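Local coordinates for putative thioesterase (Escherichia coli, PDB 5UGZ), which is a type II thioesterase that releases intermediates from the colibactin NRPS/PKS assembly line, at residues 38-42 and 237-241; 30-34 and 174-179; 72-76 and 102-107; 202-208 and 234-238. One frame throughout, in Å; residues are numbered along the deposited sequence.

Interaction 1: residues 38-42 and 237-241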
loop_
_atom_site.group_PDB
_atom_site.type_symbol
_atom_site.label_atom_id
_atom_site.label_comp_id
_atom_site.label_asym_id
_atom_site.label_seq_id
_atom_site.Cartn_x
_atom_site.Cartn_y
_atom_site.Cartn_z
ATOM N N MET A 38 8.191 0.578 8.201
ATOM C CA MET A 38 8.418 1.720 7.319
ATOM C C MET A 38 7.563 2.909 7.732
ATOM O O MET A 38 7.897 4.055 7.402
ATOM C CB MET A 38 8.139 1.349 5.864
ATOM C CG MET A 38 6.681 1.056 5.581
ATOM S SD MET A 38 6.303 0.854 3.828
ATOM C CE MET A 38 5.948 2.532 3.286
ATOM N N TYR A 39 6.476 2.659 8.460
ATOM C CA TYR A 39 5.535 3.689 8.881
ATOM C C TYR A 39 5.747 4.149 10.312
ATOM O O TYR A 39 5.055 5.072 10.745
ATOM C CB TYR A 39 4.090 3.190 8.742
ATOM C CG TYR A 39 3.664 2.862 7.331
ATOM C CD1 TYR A 39 3.441 3.870 6.412
ATOM C CD2 TYR A 39 3.477 1.548 6.926
ATOM C CE1 TYR A 39 3.047 3.595 5.118
ATOM C CE2 TYR A 39 3.083 1.256 5.632
ATOM C CZ TYR A 39 2.853 2.293 4.734
ATOM O OH TYR A 39 2.455 2.031 3.441
ATOM N N TYR A 40 6.678 3.540 11.061
ATOM C CA TYR A 40 6.893 3.965 12.446
ATOM C C TYR A 40 7.250 5.449 12.517
ATOM O O TYR A 40 6.810 6.157 13.435
ATOM C CB TYR A 40 7.998 3.146 13.119
ATOM C CG TYR A 40 7.722 1.670 13.382
ATOM C CD1 TYR A 40 6.448 1.138 13.329
ATOM C CD2 TYR A 40 8.769 0.820 13.711
ATOM C CE1 TYR A 40 6.227 -0.222 13.591
ATOM C CE2 TYR A 40 8.570 -0.516 13.967
ATOM C CZ TYR A 40 7.307 -1.045 13.913
ATOM O OH TYR A 40 7.171 -2.410 14.165
ATOM N N LYS A 41 8.049 5.936 11.550
ATOM C CA LYS A 41 8.513 7.320 11.523
ATOM C C LYS A 41 7.382 8.307 11.247
ATOM O O LYS A 41 7.559 9.516 11.470
ATOM C CB LYS A 41 9.608 7.478 10.466
ATOM C CG LYS A 41 9.147 7.139 9.049
ATOM C CD LYS A 41 10.272 7.283 8.051
ATOM C CE LYS A 41 9.866 6.834 6.657
ATOM N NZ LYS A 41 9.749 5.350 6.547
ATOM N N TRP A 42 6.239 7.824 10.745
ATOM C CA TRP A 42 5.108 8.697 10.475
ATOM C C TRP A 42 4.550 9.329 11.740
ATOM O O TRP A 42 3.866 10.355 11.657
ATOM C CB TRP A 42 3.995 7.920 9.770
ATOM C CG TRP A 42 4.279 7.631 8.333
ATOM C CD1 TRP A 42 5.492 7.377 7.766
ATOM C CD2 TRP A 42 3.319 7.587 7.275
ATOM N NE1 TRP A 42 5.343 7.164 6.421
ATOM C CE2 TRP A 42 4.016 7.285 6.096
ATOM C CE3 TRP A 42 1.938 7.777 7.215
ATOM C CZ2 TRP A 42 3.380 7.184 4.870
ATOM C CZ3 TRP A 42 1.310 7.668 6.004
ATOM C CH2 TRP A 42 2.029 7.382 4.846
ATOM N N PHE A 237 9.744 7.473 -3.210
ATOM C CA PHE A 237 9.390 8.778 -2.670
ATOM C C PHE A 237 8.621 8.642 -1.364
ATOM O O PHE A 237 8.697 9.532 -0.515
ATOM C CB PHE A 237 8.560 9.567 -3.687
ATOM C CG PHE A 237 7.167 9.044 -3.856
ATOM C CD1 PHE A 237 6.185 9.330 -2.917
ATOM C CD2 PHE A 237 6.837 8.257 -4.938
ATOM C CE1 PHE A 237 4.911 8.840 -3.053
ATOM C CE2 PHE A 237 5.565 7.771 -5.081
ATOM C CZ PHE A 237 4.600 8.063 -4.135
ATOM N N VAL A 238 7.879 7.538 -1.180
ATOM C CA VAL A 238 7.086 7.358 0.041
ATOM C C VAL A 238 7.970 7.366 1.287
ATOM O O VAL A 238 7.518 7.736 2.378
ATOM C CB VAL A 238 6.241 6.063 -0.041
ATOM C CG1 VAL A 238 7.128 4.822 0.111
ATOM C CG2 VAL A 238 5.114 6.063 1.007
ATOM N N ASP A 239 9.225 6.944 1.162
ATOM C CA ASP A 239 10.149 7.021 2.287
ATOM C C ASP A 239 10.951 8.307 2.269
ATOM O O ASP A 239 11.106 8.949 3.309
ATOM C CB ASP A 239 11.138 5.846 2.293
ATOM C CG ASP A 239 10.473 4.502 2.497
ATOM O OD1 ASP A 239 9.860 4.275 3.562
ATOM O OD2 ASP A 239 10.590 3.662 1.587
ATOM N N LYS A 240 11.461 8.693 1.099
ATOM C CA LYS A 240 12.361 9.838 1.027
ATOM C C LYS A 240 11.634 11.136 1.334
ATOM O O LYS A 240 12.202 12.034 1.968
ATOM C CB LYS A 240 13.027 9.907 -0.351
ATOM C CG LYS A 240 14.131 10.967 -0.421
ATOM C CD LYS A 240 14.767 11.051 -1.788
ATOM C CE LYS A 240 15.990 11.940 -1.749
ATOM N NZ LYS A 240 16.423 12.346 -3.120
ATOM N N HIS A 241 10.391 11.260 0.896
ATOM C CA HIS A 241 9.587 12.452 1.134
ATOM C C HIS A 241 8.389 12.130 2.015
ATOM O O HIS A 241 7.303 12.695 1.861
ATOM C CB HIS A 241 9.150 13.075 -0.188
ATOM C CG HIS A 241 10.287 13.338 -1.125
ATOM N ND1 HIS A 241 11.403 14.062 -0.757
ATOM C CD2 HIS A 241 10.486 12.971 -2.414
ATOM C CE1 HIS A 241 12.239 14.129 -1.779
ATOM N NE2 HIS A 241 11.708 13.474 -2.794
HETATM O O HOH W 1 7.272 6.267 4.296
#

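Interaction 2: residues 30-34 and 174-179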
loop_
_atom_site.group_PDB
_atom_site.type_symbol
_atom_site.label_atom_id
_atom_site.label_comp_id
_atom_site.label_asym_id
_atom_site.label_seq_id
_atom_site.Cartn_x
_atom_site.Cartn_y
_atom_site.Cartn_z
ATOM N N PRO A 30 2.383 -1.852 3.873
ATOM C CA PRO A 30 3.674 -1.595 3.234
ATOM C C PRO A 30 3.738 -2.091 1.791
ATOM O O PRO A 30 2.882 -2.825 1.299
ATOM C CB PRO A 30 4.653 -2.363 4.133
ATOM C CG PRO A 30 3.851 -3.491 4.673
ATOM C CD PRO A 30 2.419 -3.021 4.768
ATOM N N TYR A 31 4.793 -1.669 1.105
ATOM C CA TYR A 31 5.039 -2.118 -0.257
ATOM C C TYR A 31 5.666 -3.517 -0.265
ATOM O O TYR A 31 5.879 -4.137 0.777
ATOM C CB TYR A 31 5.934 -1.124 -0.978
ATOM C CG TYR A 31 7.061 -0.628 -0.124
ATOM C CD1 TYR A 31 7.990 -1.523 0.432
ATOM C CD2 TYR A 31 7.220 0.725 0.127
ATOM C CE1 TYR A 31 9.027 -1.077 1.222
ATOM C CE2 TYR A 31 8.259 1.179 0.908
ATOM C CZ TYR A 31 9.156 0.269 1.451
ATOM O OH TYR A 31 10.176 0.715 2.235
ATOM N N SER A 32 5.984 -4.018 -1.460
ATOM C CA SER A 32 6.510 -5.377 -1.610
ATOM C C SER A 32 7.862 -5.537 -0.920
ATOM O O SER A 32 8.764 -4.713 -1.102
ATOM C CB SER A 32 6.644 -5.740 -3.090
ATOM O OG SER A 32 5.378 -5.794 -3.726
ATOM N N GLY A 33 8.007 -6.621 -0.146
ATOM C CA GLY A 33 9.180 -6.833 0.681
ATOM C C GLY A 33 9.218 -6.022 1.963
ATOM O O GLY A 33 10.084 -6.277 2.817
ATOM N N GLY A 34 8.304 -5.050 2.130
ATOM C CA GLY A 34 8.348 -4.156 3.267
ATOM C C GLY A 34 7.622 -4.690 4.493
ATOM O O GLY A 34 6.901 -5.694 4.451
ATOM N N ILE A 174 11.086 -13.120 0.911
ATOM C CA ILE A 174 9.979 -12.269 1.335
ATOM C C ILE A 174 9.510 -11.378 0.187
ATOM O O ILE A 174 8.325 -11.369 -0.154
ATOM C CB ILE A 174 10.386 -11.453 2.573
ATOM C CG1 ILE A 174 10.619 -12.399 3.765
ATOM C CG2 ILE A 174 9.334 -10.424 2.899
ATOM C CD1 ILE A 174 11.585 -11.836 4.791
ATOM N N ILE A 175 10.435 -10.640 -0.440
ATOM C CA ILE A 175 10.075 -9.748 -1.544
ATOM C C ILE A 175 9.596 -10.533 -2.768
ATOM O O ILE A 175 8.723 -10.063 -3.509
ATOM C CB ILE A 175 11.261 -8.803 -1.881
ATOM C CG1 ILE A 175 10.925 -7.889 -3.074
ATOM C CG2 ILE A 175 12.548 -9.572 -2.118
ATOM C CD1 ILE A 175 11.572 -6.503 -3.006
ATOM N N LYS A 176 10.135 -11.738 -2.993
ATOM C CA LYS A 176 9.693 -12.559 -4.119
ATOM C C LYS A 176 8.264 -13.038 -3.922
ATOM O O LYS A 176 7.480 -13.093 -4.880
ATOM C CB LYS A 176 10.630 -13.752 -4.295
ATOM C CG LYS A 176 10.611 -14.354 -5.677
ATOM C CD LYS A 176 11.632 -15.465 -5.760
ATOM C CE LYS A 176 11.916 -15.870 -7.192
ATOM N NZ LYS A 176 12.760 -17.092 -7.204
ATOM N N ASN A 177 7.913 -13.395 -2.684
ATOM C CA ASN A 177 6.536 -13.750 -2.370
ATOM C C ASN A 177 5.585 -12.597 -2.654
ATOM O O ASN A 177 4.506 -12.806 -3.223
ATOM C CB ASN A 177 6.413 -14.165 -0.906
ATOM C CG ASN A 177 4.996 -14.590 -0.548
ATOM O OD1 ASN A 177 4.143 -13.760 -0.220
ATOM N ND2 ASN A 177 4.731 -15.877 -0.645
ATOM N N ASP A 178 5.951 -11.380 -2.229
ATOM C CA ASP A 178 5.083 -10.229 -2.456
ATOM C C ASP A 178 4.938 -9.911 -3.936
ATOM O O ASP A 178 3.887 -9.419 -4.359
ATOM C CB ASP A 178 5.604 -9.006 -1.704
ATOM C CG ASP A 178 5.320 -9.089 -0.227
ATOM O OD1 ASP A 178 4.598 -10.028 0.167
ATOM O OD2 ASP A 178 5.802 -8.229 0.535
ATOM N N TYR A 179 5.976 -10.154 -4.731
ATOM C CA TYR A 179 5.803 -10.041 -6.174
ATOM C C TYR A 179 4.856 -11.111 -6.694
ATOM O O TYR A 179 4.008 -10.829 -7.545
ATOM C CB TYR A 179 7.151 -10.116 -6.870
ATOM C CG TYR A 179 7.785 -8.757 -6.993
ATOM C CD1 TYR A 179 8.456 -8.175 -5.927
ATOM C CD2 TYR A 179 7.689 -8.041 -8.175
ATOM C CE1 TYR A 179 9.026 -6.925 -6.039
ATOM C CE2 TYR A 179 8.257 -6.792 -8.293
ATOM C CZ TYR A 179 8.922 -6.238 -7.229
ATOM O OH TYR A 179 9.484 -4.995 -7.378
HETATM O O HOH W 2 3.398 -6.218 1.646
#

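Interaction 3: residues 72-76 and 102-107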
loop_
_atom_site.group_PDB
_atom_site.type_symbol
_atom_site.label_atom_id
_atom_site.label_comp_id
_atom_site.label_asym_id
_atom_site.label_seq_id
_atom_site.Cartn_x
_atom_site.Cartn_y
_atom_site.Cartn_z
ATOM N N MET A 72 -3.617 -13.416 -2.853
ATOM C CA MET A 72 -4.139 -12.105 -2.482
ATOM C C MET A 72 -5.338 -12.230 -1.558
ATOM O O MET A 72 -5.472 -11.462 -0.600
ATOM C CB MET A 72 -4.515 -11.306 -3.731
ATOM C CG MET A 72 -5.170 -9.951 -3.434
ATOM S SD MET A 72 -4.007 -8.759 -2.744
ATOM C CE MET A 72 -2.801 -8.669 -4.069
ATOM N N VAL A 73 -6.228 -13.189 -1.819
ATOM C CA VAL A 73 -7.400 -13.289 -0.964
ATOM C C VAL A 73 -7.008 -13.745 0.429
ATOM O O VAL A 73 -7.579 -13.279 1.421
ATOM C CB VAL A 73 -8.467 -14.207 -1.578
ATOM C CG1 VAL A 73 -7.964 -15.613 -1.695
ATOM C CG2 VAL A 73 -9.681 -14.187 -0.693
ATOM N N ASP A 74 -6.042 -14.665 0.532
ATOM C CA ASP A 74 -5.562 -15.092 1.850
ATOM C C ASP A 74 -4.830 -13.970 2.564
ATOM O O ASP A 74 -4.955 -13.814 3.785
ATOM C CB ASP A 74 -4.627 -16.289 1.736
ATOM C CG ASP A 74 -5.335 -17.539 1.306
ATOM O OD1 ASP A 74 -4.658 -18.480 0.851
ATOM O OD2 ASP A 74 -6.566 -17.587 1.423
ATOM N N ALA A 75 -4.030 -13.205 1.828
ATOM C CA ALA A 75 -3.327 -12.078 2.425
ATOM C C ALA A 75 -4.292 -11.008 2.924
ATOM O O ALA A 75 -4.026 -10.371 3.947
ATOM C CB ALA A 75 -2.346 -11.502 1.415
ATOM N N VAL A 76 -5.416 -10.810 2.232
ATOM C CA VAL A 76 -6.416 -9.835 2.672
ATOM C C VAL A 76 -7.124 -10.310 3.944
ATOM O O VAL A 76 -7.344 -9.529 4.874
ATOM C CB VAL A 76 -7.423 -9.550 1.545
ATOM C CG1 VAL A 76 -8.572 -8.768 2.098
ATOM C CG2 VAL A 76 -6.754 -8.772 0.423
ATOM N N ILE A 102 -2.874 -2.120 -3.642
ATOM C CA ILE A 102 -3.802 -3.150 -4.121
ATOM C C ILE A 102 -4.446 -3.864 -2.946
ATOM O O ILE A 102 -5.646 -4.148 -2.947
ATOM C CB ILE A 102 -3.072 -4.158 -5.033
ATOM C CG1 ILE A 102 -2.659 -3.523 -6.366
ATOM C CG2 ILE A 102 -3.939 -5.373 -5.277
ATOM C CD1 ILE A 102 -3.818 -3.064 -7.245
ATOM N N MET A 103 -3.650 -4.175 -1.928
ATOM C CA MET A 103 -4.181 -4.803 -0.728
ATOM C C MET A 103 -5.112 -3.864 0.022
ATOM O O MET A 103 -6.143 -4.299 0.530
ATOM C CB MET A 103 -3.032 -5.282 0.166
ATOM C CG MET A 103 -2.238 -6.418 -0.461
ATOM S SD MET A 103 -1.168 -7.382 0.641
ATOM C CE MET A 103 -2.359 -8.019 1.802
ATOM N N ALA A 104 -4.775 -2.574 0.093
ATOM C CA ALA A 104 -5.691 -1.606 0.687
ATOM C C ALA A 104 -7.022 -1.574 -0.055
ATOM O O ALA A 104 -8.089 -1.516 0.570
ATOM C CB ALA A 104 -5.059 -0.219 0.709
ATOM N N PHE A 105 -6.982 -1.609 -1.387
ATOM C CA PHE A 105 -8.214 -1.607 -2.164
ATOM C C PHE A 105 -9.057 -2.838 -1.868
ATOM O O PHE A 105 -10.265 -2.737 -1.641
ATOM C CB PHE A 105 -7.902 -1.543 -3.656
ATOM C CG PHE A 105 -9.126 -1.673 -4.522
ATOM C CD1 PHE A 105 -9.956 -0.587 -4.742
ATOM C CD2 PHE A 105 -9.448 -2.889 -5.107
ATOM C CE1 PHE A 105 -11.094 -0.716 -5.539
ATOM C CE2 PHE A 105 -10.565 -3.029 -5.895
ATOM C CZ PHE A 105 -11.395 -1.939 -6.116
ATOM N N GLU A 106 -8.437 -4.014 -1.908
ATOM C CA GLU A 106 -9.157 -5.264 -1.688
ATOM C C GLU A 106 -9.630 -5.385 -0.242
ATOM O O GLU A 106 -10.711 -5.921 0.022
ATOM C CB GLU A 106 -8.252 -6.438 -2.080
ATOM C CG GLU A 106 -7.960 -6.535 -3.593
ATOM C CD GLU A 106 -9.210 -6.869 -4.411
ATOM O OE1 GLU A 106 -10.090 -7.538 -3.863
ATOM O OE2 GLU A 106 -9.328 -6.469 -5.588
ATOM N N LEU A 107 -8.828 -4.882 0.698
ATOM C CA LEU A 107 -9.150 -4.920 2.122
ATOM C C LEU A 107 -10.350 -4.044 2.478
ATOM O O LEU A 107 -11.161 -4.425 3.329
ATOM C CB LEU A 107 -7.931 -4.480 2.931
ATOM C CG LEU A 107 -8.157 -4.367 4.436
ATOM C CD1 LEU A 107 -8.626 -5.709 5.000
ATOM C CD2 LEU A 107 -6.888 -3.888 5.116
#

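Interaction 4: residues 202-208 and 234-238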
loop_
_atom_site.group_PDB
_atom_site.type_symbol
_atom_site.label_atom_id
_atom_site.label_comp_id
_atom_site.label_asym_id
_atom_site.label_seq_id
_atom_site.Cartn_x
_atom_site.Cartn_y
_atom_site.Cartn_z
ATOM N N HIS A 202 2.220 9.746 -6.448
ATOM C CA HIS A 202 2.985 9.308 -7.605
ATOM C C HIS A 202 4.299 10.079 -7.626
ATOM O O HIS A 202 4.301 11.296 -7.425
ATOM C CB HIS A 202 2.162 9.533 -8.886
ATOM C CG HIS A 202 2.850 9.113 -10.146
ATOM N ND1 HIS A 202 3.228 7.813 -10.390
ATOM C CD2 HIS A 202 3.208 9.823 -11.244
ATOM C CE1 HIS A 202 3.805 7.739 -11.576
ATOM N NE2 HIS A 202 3.807 8.946 -12.115
ATOM N N GLY A 203 5.413 9.370 -7.809
ATOM C CA GLY A 203 6.689 10.005 -8.084
ATOM C C GLY A 203 6.918 10.062 -9.576
ATOM O O GLY A 203 6.893 9.034 -10.257
ATOM N N ASP A 204 7.145 11.280 -10.096
ATOM C CA ASP A 204 7.160 11.483 -11.545
ATOM C C ASP A 204 8.222 10.641 -12.241
ATOM O O ASP A 204 8.070 10.318 -13.424
ATOM C CB ASP A 204 7.369 12.961 -11.880
ATOM C CG ASP A 204 8.791 13.422 -11.620
ATOM O OD1 ASP A 204 9.210 14.431 -12.220
ATOM O OD2 ASP A 204 9.494 12.774 -10.817
ATOM N N ALA A 205 9.302 10.289 -11.542
ATOM C CA ALA A 205 10.343 9.423 -12.084
ATOM C C ALA A 205 10.106 7.949 -11.771
ATOM O O ALA A 205 11.010 7.128 -11.956
ATOM C CB ALA A 205 11.718 9.850 -11.560
ATOM N N ASP A 206 8.919 7.593 -11.300
ATOM C CA ASP A 206 8.628 6.209 -10.959
ATOM C C ASP A 206 8.457 5.396 -12.235
ATOM O O ASP A 206 7.545 5.660 -13.026
ATOM C CB ASP A 206 7.366 6.149 -10.104
ATOM C CG ASP A 206 7.137 4.788 -9.484
ATOM O OD1 ASP A 206 7.822 3.821 -9.891
ATOM O OD2 ASP A 206 6.256 4.703 -8.592
ATOM N N ASN A 207 9.339 4.411 -12.440
ATOM C CA ASN A 207 9.267 3.561 -13.630
ATOM C C ASN A 207 8.184 2.491 -13.549
ATOM O O ASN A 207 7.769 1.969 -14.590
ATOM C CB ASN A 207 10.615 2.875 -13.881
ATOM C CG ASN A 207 11.687 3.844 -14.336
ATOM O OD1 ASN A 207 11.408 4.843 -15.011
ATOM N ND2 ASN A 207 12.928 3.554 -13.966
ATOM N N LEU A 208 7.727 2.142 -12.352
ATOM C CA LEU A 208 6.764 1.064 -12.181
ATOM C C LEU A 208 5.323 1.546 -12.149
ATOM O O LEU A 208 4.413 0.722 -12.049
ATOM C CB LEU A 208 7.071 0.284 -10.901
ATOM C CG LEU A 208 8.478 -0.300 -10.750
ATOM C CD1 LEU A 208 9.121 -0.549 -12.113
ATOM C CD2 LEU A 208 9.340 0.614 -9.906
ATOM N N ASP A 234 11.345 8.836 -7.381
ATOM C CA ASP A 234 11.209 7.487 -7.906
ATOM C C ASP A 234 10.116 6.718 -7.170
ATOM O O ASP A 234 9.211 7.311 -6.579
ATOM C CB ASP A 234 12.544 6.755 -7.795
ATOM C CG ASP A 234 13.034 6.664 -6.355
ATOM O OD1 ASP A 234 12.475 7.349 -5.460
ATOM O OD2 ASP A 234 13.990 5.901 -6.117
ATOM N N HIS A 235 10.198 5.391 -7.192
ATOM C CA HIS A 235 9.183 4.579 -6.535
ATOM C C HIS A 235 9.170 4.805 -5.035
ATOM O O HIS A 235 8.117 4.699 -4.399
ATOM C CB HIS A 235 9.428 3.105 -6.841
ATOM C CG HIS A 235 8.340 2.193 -6.375
ATOM N ND1 HIS A 235 7.052 2.262 -6.860
ATOM C CD2 HIS A 235 8.357 1.164 -5.493
ATOM C CE1 HIS A 235 6.317 1.328 -6.284
ATOM N NE2 HIS A 235 7.084 0.645 -5.452
ATOM N N PHE A 236 10.323 5.097 -4.445
ATOM C CA PHE A 236 10.436 5.149 -2.997
ATOM C C PHE A 236 10.415 6.574 -2.477
ATOM O O PHE A 236 10.982 6.855 -1.417
ATOM C CB PHE A 236 11.684 4.395 -2.542
ATOM C CG PHE A 236 11.554 2.910 -2.696
ATOM C CD1 PHE A 236 11.214 2.121 -1.615
ATOM C CD2 PHE A 236 11.730 2.312 -3.929
ATOM C CE1 PHE A 236 11.077 0.777 -1.754
ATOM C CE2 PHE A 236 11.587 0.954 -4.076
ATOM C CZ PHE A 236 11.255 0.187 -2.989
ATOM N N PHE A 237 9.744 7.473 -3.210
ATOM C CA PHE A 237 9.390 8.778 -2.670
ATOM C C PHE A 237 8.621 8.642 -1.364
ATOM O O PHE A 237 8.697 9.532 -0.515
ATOM C CB PHE A 237 8.560 9.567 -3.687
ATOM C CG PHE A 237 7.167 9.044 -3.856
ATOM C CD1 PHE A 237 6.185 9.330 -2.917
ATOM C CD2 PHE A 237 6.837 8.257 -4.938
ATOM C CE1 PHE A 237 4.911 8.840 -3.053
ATOM C CE2 PHE A 237 5.565 7.771 -5.081
ATOM C CZ PHE A 237 4.600 8.063 -4.135
ATOM N N VAL A 238 7.879 7.538 -1.180
ATOM C CA VAL A 238 7.086 7.358 0.041
ATOM C C VAL A 238 7.970 7.366 1.287
ATOM O O VAL A 238 7.518 7.736 2.378
ATOM C CB VAL A 238 6.241 6.063 -0.041
ATOM C CG1 VAL A 238 7.128 4.822 0.111
ATOM C CG2 VAL A 238 5.114 6.063 1.007
#

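Interaction 1: residues 38-42 and 237-241
Val238 meets Met38 and Trp42 where the short helix 237-240 of this alpha/beta-hydrolase fold packs on the 3-10 segment 38-42, in the loop after strand 24-29. Its two methyl groups have separate partners. Val238 CG1 lies 4.1 Å from Met38 CE, and the two side chains cross at about a right angle. Val238 CG2 comes to the edge of the Trp42 indole, near the ring plane, 4.4 Å from CZ2 of Trp42. Tyr39 CD1 sits over the centre of one face of that indole. A water in the ring plane accepts from Trp42 NE1 at 3.0 Å.

Asp239 follows and supplies the polar half. Its OD1 receives Lys41 NZ through the anti lone pair, a salt bridge of 3.2 Å. The lysine chain is bent at its last torsion (chi4 -73°), which brings NZ round to the carboxylate. Tyr31 OH is hydrogen-bonded to Asp239 OD2, so both oxygens are held. A leucine in place of Lys41 would probably leave Asp239 OD1 without its charged mate and let the carboxylate turn about its remaining bond. Met38 CB also lies 4.1 Å from Asp239 OD1.

Interaction 2: residues 30-34 and 174-179
A type II beta turn, Tyr31 to Gly34, follows strand 24-29 and presses Ser32 and Gly33 onto helix 165-183 at residues 174-179. The backbone comes very close here: Gly33 CA lies 3.8 Å from Ile175 CA. A side chain on Gly33 would run into Ile175 CB, and the positive phi of 77° also suits glycine. Gly33 N gives its hydrogen to Asp178 OD2 at 2.8 Å. The N-H...O angle is 156°, and OD2 is met on the anti side, 16° out of the carboxylate plane. The same oxygen forms a salt bridge with Arg60, which also binds Gly34 O. Replacing Asp178 with an alanine would probably leave Gly33 N without its acceptor and Arg60 without this counter-charge.

Around this bond the rest of the contact is van der Waals packing. Ser32 CB lies 3.7 Å from Asp178 CB and 4.0 Å from Tyr179 CE1, which it approaches obliquely. With CG1 anti to its backbone N, Ile175 carries CD1 to the turn, 3.8 Å from Ser32 O. In alpha/beta hydrolases the loop after the equivalent strand usually supplies an oxyanion-hole amide. Helix 165-183 lies in the insertion before strand 198-203, the place where thioesterases of this fold typically carry their lid.

Interaction 3: residues 72-76 and 102-107
Met72 lays its bent side chain across helix 99-113, over Ile102 and Met103. Its CG stands anti to the backbone N (chi1 176°), then the chain folds at chi2 and chi3. These bends set Met72 SD 3.7 Å from Met103 CG and Met72 CE 3.7 Å from Ile102 CG2. Met72 and Ile102 cross at about a right angle. Met103 replies from its own helix and bends at its end, so that Met103 CE touches Ala75 CB at 3.5 Å.

Val76 uses both branches. Val76 CG2 packs on Glu106 CB at 3.7 Å, and Val76 CG1 lies 3.9 Å from Leu107 CA and 4.2 Å from Leu107 CD1. The axes of the short segments 72-76 and 102-107 approach to 10.0 Å and cross at -72°. Helix 99-113 is the one that follows the probable nucleophile elbow, and helix 72-83 covers it here. A bound beta-mercaptoethanol, probably from crystallisation, lies about 5 Å from the side chain of Ala75.

The contact includes no hydrogen bond. Glu106 offers Val76 its aliphatic stem, while its carboxylate binds Tyr185 and Lys190. The two helices therefore hold together through shape and apolar burial, with the charge directed to other partners.

Interaction 4: residues 202-208 and 234-238
The type I turn from Gly203 to Asp206, at the end of strand 198-203, faces a second type I turn, Asp234 to Phe237, with Asp206 CA 4.2 Å from Asp234 CA. The main bond runs between the side chains of Asp206 and His235. His235 ND1 donates to Asp206 OD2 at 3.1 Å with an angle of 164°. OD2 lies close to the imidazole plane, at the ring edge, and is met on its syn side, somewhat out of the carboxylate plane. With CG anti to the backbone N in both (chi1 -169° for Asp206), the two side chains run side by side in the same direction. Carboxylate and ring planes are 62° apart.

The other oxygen, Asp206 OD1, accepts from Leu208 N at 3.0 Å from above the carboxylate plane. This closes an Asx turn and helps fix the rotation of the carboxylate. Leu208 CD2 adds an apolar touch, 4.0 Å from His235 CB. The Phe237 ring lies against the backbone of the strand end, with Phe237 CE2 3.2 Å from Gly203 N. A side chain on Gly203 would collide with that ring and with Asp234 O.

His235 also touches Ser98, in a GxSxG pattern that fits a nucleophile elbow. The three residues are consistent with a Ser-His-Asp triad, as in other alpha/beta-hydrolase thioesterases. The bond at ND1 would then orient the imidazole, with NE2 as the remaining ring nitrogen to serve the serine.

Overall arrangement
Interactions 1 and 4 share Phe237 and Val238 on helix 237-240, and their centres lie about 13 Å apart. Interaction 2 joins them through Tyr31. Tyr31 OH is 3.0 Å from Asp239 OD2 of interaction 1, probably a hydrogen bond, and Tyr31 CZ packs 3.8 Å from Phe236 CE1 of interaction 4. Interactions 2 and 4 touch the probable nucleophile elbow through Tyr31 and His235; Met38 of interaction 1 lies near it without touching. Interaction 3 lies across the chain's centre from interactions 1 and 4, its nearest atoms about 10 Å from interaction 4 and about 6 Å from interaction 2. Its Met103 side chain also touches the elbow residues.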